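Local coordinates for PilZ domain-containing protein (Legionella pneumophila subsp. pneumophila, PDB 4Q63) that is of uncharacterised function but carries a PilZ-like beta-barrel domain, which may bind the second messenger cyclic di-GMP, at residues 45-53 / 61-69. Sequence-based numbering, arbitrary orientation.
Sequences DIPKEGVLK and MELCYEVIR. With CD (cadmium ion), chain F; CD (cadmium ion), chain B; CD (cadmium ion), chain C.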
loop_
_atom_site.group_PDB
_atom_site.type_symbol
_atom_site.label_atom_id
_atom_site.label_comp_id
_atom_site.label_asym_id
_atom_site.label_seq_id
_atom_site.Cartn_x
_atom_site.Cartn_y
_atom_site.Cartn_z
ATOM N N ASP A 45 9.328 -2.667 -14.654
ATOM C CA ASP A 45 10.011 -2.006 -13.548
ATOM C C ASP A 45 9.246 -0.742 -13.169
ATOM O O ASP A 45 9.236 0.229 -13.924
ATOM C CB ASP A 45 11.454 -1.662 -13.933
ATOM C CG ASP A 45 12.442 -2.754 -13.550
ATOM O OD1 ASP A 45 12.441 -3.176 -12.373
ATOM O OD2 ASP A 45 13.219 -3.190 -14.427
ATOM N N ILE A 46 8.599 -0.765 -12.005
ATOM C CA ILE A 46 7.768 0.350 -11.556
ATOM C C ILE A 46 8.583 1.619 -11.284
ATOM O O ILE A 46 9.749 1.540 -10.897
ATOM C CB ILE A 46 6.961 -0.027 -10.297
ATOM C CG1 ILE A 46 7.864 -0.090 -9.067
ATOM C CG2 ILE A 46 6.256 -1.359 -10.503
ATOM C CD1 ILE A 46 7.095 -0.066 -7.765
ATOM N N PRO A 47 7.968 2.797 -11.491
ATOM C CA PRO A 47 8.670 4.064 -11.267
ATOM C C PRO A 47 9.194 4.184 -9.844
ATOM O O PRO A 47 8.529 3.733 -8.911
ATOM C CB PRO A 47 7.572 5.110 -11.495
ATOM C CG PRO A 47 6.613 4.449 -12.410
ATOM C CD PRO A 47 6.598 3.011 -11.989
ATOM N N LYS A 48 10.372 4.781 -9.685
ATOM C CA LYS A 48 10.945 5.009 -8.363
ATOM C C LYS A 48 10.059 5.901 -7.499
ATOM O O LYS A 48 10.071 5.787 -6.286
ATOM C CB LYS A 48 12.359 5.588 -8.473
ATOM C CG LYS A 48 13.365 4.564 -8.941
ATOM C CD LYS A 48 13.318 3.346 -8.032
ATOM C CE LYS A 48 13.885 3.668 -6.659
ATOM N NZ LYS A 48 15.357 3.859 -6.697
ATOM N N GLU A 49 9.268 6.757 -8.138
ATOM C CA GLU A 49 8.385 7.690 -7.432
ATOM C C GLU A 49 7.131 7.757 -8.262
ATOM O O GLU A 49 7.202 7.763 -9.491
ATOM C CB GLU A 49 8.999 9.103 -7.388
ATOM C CG GLU A 49 10.058 9.335 -6.345
ATOM C CD GLU A 49 10.940 10.531 -6.666
ATOM O OE1 GLU A 49 11.912 10.757 -5.919
ATOM O OE2 GLU A 49 10.669 11.246 -7.659
ATOM N N GLY A 50 5.975 7.806 -7.608
ATOM C CA GLY A 50 4.732 7.925 -8.342
ATOM C C GLY A 50 3.499 7.972 -7.460
ATOM O O GLY A 50 3.550 8.425 -6.312
ATOM N N VAL A 51 2.389 7.495 -8.011
ATOM C CA VAL A 51 1.106 7.476 -7.319
ATOM C C VAL A 51 0.598 6.055 -7.303
ATOM O O VAL A 51 0.532 5.411 -8.346
ATOM C CB VAL A 51 0.030 8.306 -8.071
ATOM C CG1 VAL A 51 -1.346 8.113 -7.403
ATOM C CG2 VAL A 51 0.401 9.772 -8.126
ATOM N N LEU A 52 0.237 5.567 -6.122
ATOM C CA LEU A 52 -0.348 4.237 -5.984
ATOM C C LEU A 52 -1.847 4.382 -5.704
ATOM O O LEU A 52 -2.245 5.227 -4.895
ATOM C CB LEU A 52 0.317 3.521 -4.820
ATOM C CG LEU A 52 -0.165 2.122 -4.437
ATOM C CD1 LEU A 52 0.074 1.150 -5.589
ATOM C CD2 LEU A 52 0.577 1.644 -3.184
ATOM N N LYS A 53 -2.669 3.579 -6.376
ATOM C CA LYS A 53 -4.093 3.576 -6.104
ATOM C C LYS A 53 -4.413 2.392 -5.194
ATOM O O LYS A 53 -4.085 1.251 -5.509
ATOM C CB LYS A 53 -4.899 3.490 -7.399
ATOM C CG LYS A 53 -6.410 3.639 -7.198
ATOM C CD LYS A 53 -7.127 3.794 -8.544
ATOM C CE LYS A 53 -8.129 2.671 -8.780
ATOM N NZ LYS A 53 -8.804 2.802 -10.109
HETATM N N MSE A 61 -8.398 5.214 -2.509
HETATM C CA MSE A 61 -7.618 6.441 -2.458
HETATM C C MSE A 61 -6.371 6.326 -3.304
HETATM O O MSE A 61 -6.042 5.246 -3.795
HETATM C CB MSE A 61 -7.261 6.823 -1.012
HETATM C CG MSE A 61 -6.407 5.804 -0.274
HETATM SE SE MSE A 61 -5.818 6.427 1.511
HETATM C CE MSE A 61 -5.065 8.170 1.035
ATOM N N GLU A 62 -5.694 7.455 -3.477
ATOM C CA GLU A 62 -4.388 7.503 -4.133
ATOM C C GLU A 62 -3.349 8.047 -3.168
ATOM O O GLU A 62 -3.617 8.999 -2.426
ATOM C CB GLU A 62 -4.452 8.409 -5.365
ATOM C CG GLU A 62 -5.319 7.848 -6.447
ATOM C CD GLU A 62 -5.351 8.732 -7.676
ATOM O OE1 GLU A 62 -4.764 8.338 -8.709
ATOM O OE2 GLU A 62 -5.953 9.821 -7.598
ATOM N N LEU A 63 -2.165 7.456 -3.211
ATOM C CA LEU A 63 -1.062 7.774 -2.325
ATOM C C LEU A 63 0.206 7.980 -3.139
ATOM O O LEU A 63 0.572 7.142 -3.969
ATOM C CB LEU A 63 -0.814 6.618 -1.344
ATOM C CG LEU A 63 -1.929 6.379 -0.326
ATOM C CD1 LEU A 63 -2.127 4.887 -0.151
ATOM C CD2 LEU A 63 -1.544 7.030 0.990
ATOM N N CYS A 64 0.841 9.123 -2.925
ATOM C CA CYS A 64 2.180 9.348 -3.405
ATOM C C CYS A 64 3.119 8.357 -2.710
ATOM O O CYS A 64 3.044 8.171 -1.487
ATOM C CB CYS A 64 2.568 10.793 -3.070
ATOM S SG CYS A 64 1.999 12.009 -4.242
ATOM N N TYR A 65 3.989 7.704 -3.476
ATOM C CA TYR A 65 4.934 6.755 -2.889
ATOM C C TYR A 65 6.325 6.950 -3.485
ATOM O O TYR A 65 6.487 7.517 -4.574
ATOM C CB TYR A 65 4.516 5.299 -3.175
ATOM C CG TYR A 65 4.800 4.911 -4.603
ATOM C CD1 TYR A 65 3.853 5.113 -5.592
ATOM C CD2 TYR A 65 6.033 4.357 -4.972
ATOM C CE1 TYR A 65 4.122 4.777 -6.890
ATOM C CE2 TYR A 65 6.318 4.053 -6.269
ATOM C CZ TYR A 65 5.362 4.258 -7.230
ATOM O OH TYR A 65 5.628 3.942 -8.543
ATOM N N GLU A 66 7.326 6.397 -2.811
ATOM C CA GLU A 66 8.605 6.211 -3.464
ATOM C C GLU A 66 9.156 4.844 -3.038
ATOM O O GLU A 66 8.886 4.380 -1.925
ATOM C CB GLU A 66 9.557 7.310 -3.018
ATOM C CG GLU A 66 9.736 7.287 -1.517
ATOM C CD GLU A 66 10.588 8.404 -1.004
ATOM O OE1 GLU A 66 11.043 9.224 -1.824
ATOM O OE2 GLU A 66 10.771 8.471 0.223
ATOM N N VAL A 67 9.910 4.209 -3.929
ATOM C CA VAL A 67 10.627 2.966 -3.604
ATOM C C VAL A 67 11.832 3.301 -2.735
ATOM O O VAL A 67 12.644 4.159 -3.113
ATOM C CB VAL A 67 11.084 2.254 -4.882
ATOM C CG1 VAL A 67 11.935 1.017 -4.557
ATOM C CG2 VAL A 67 9.871 1.891 -5.762
ATOM N N ILE A 68 11.945 2.661 -1.562
ATOM C CA ILE A 68 13.075 2.942 -0.647
ATOM C C ILE A 68 13.984 1.756 -0.427
ATOM O O ILE A 68 15.105 1.910 0.088
ATOM C CB ILE A 68 12.626 3.471 0.747
ATOM C CG1 ILE A 68 11.815 2.401 1.501
ATOM C CG2 ILE A 68 11.844 4.767 0.565
ATOM C CD1 ILE A 68 11.753 2.579 3.016
ATOM N N ARG A 69 13.528 0.570 -0.821
ATOM C CA ARG A 69 14.371 -0.626 -0.685
ATOM C C ARG A 69 13.865 -1.689 -1.656
ATOM O O ARG A 69 12.655 -1.869 -1.820
ATOM C CB ARG A 69 14.307 -1.148 0.766
ATOM C CG ARG A 69 15.121 -2.400 1.064
ATOM C CD ARG A 69 14.920 -2.836 2.527
ATOM N NE ARG A 69 15.009 -1.683 3.408
ATOM C CZ ARG A 69 14.052 -1.281 4.240
ATOM N NH1 ARG A 69 12.934 -1.982 4.369
ATOM N NH2 ARG A 69 14.233 -0.187 4.967
HETATM CD CD CD F . 11.127 13.201 -5.224
HETATM CD CD CD B . -5.329 10.438 -9.998
HETATM CD CD CD C . 12.917 9.808 -0.127
HETATM O O HOH W 1 -7.795 9.439 -10.489
HETATM O O HOH W 2 -6.320 12.527 -11.065
HETATM O O HOH W 3 12.289 10.644 2.015
#
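The ring of Tyr65 lies against the backbone of Gly50, which passes over one of its faces. CB leaves the sheet on the side shared with Leu52 and Leu63, and rotation about CA-CB sets CG between the backbone N and the carbonyl carbon (chi1 75°), bringing the ring across to the neighbouring strand. CG passes 4.1 Å from Gly50 O. CD1 lies 3.4 Å from Gly50 O and also meets Leu52 CB, while CE1 comes to 3.3 Å from Gly50 C. Gly50 N sits over the ring face, displaced toward the rim; with no side chain on Gly50, the ring can lie close against the peptide backbone. An aromatic covering a cross-strand glycine at a hydrogen-bonded antiparallel pair fits the aromatic rescue of glycine. On the other flank CE2 meets Pro47 O. At the tip, Tyr65 OH donates a hydrogen bond to Pro47 O (2.9 Å), tilted 32° from the carbonyl plane, which ties the turn before strand 49-53 to the sheet.

Paired backbone bonds at Gly50–Tyr65 and Leu52–Leu63 establish the antiparallel register, the straightest being Leu52 N to Leu63 O (2.7 Å, 177° at the hydrogen). Beyond Tyr65, Lys48 bends its chain so that CE rests 3.6 Å from Val67 CB, while Ile46 CD1 meets Val67 CG2.

The opposite face of the sheet carries Glu49 and Glu66 side by side, each binding a separate cadmium ion. Glu66 uses both carboxylate oxygens, and its OE2 also hydrogen-bonds with His78 ND1. Glu62, whose carboxylate chelates a third cadmium, packs its CB against Val51 CG1.

These segments belong to the hairpin of strands 49-56 and 59-71 in the curled antiparallel sheet of the PilZ-like domain. Strand 18-22 flanks 49-56, strand 74-79 flanks 59-71, and helix 82-100 packs on Met61 and Leu63.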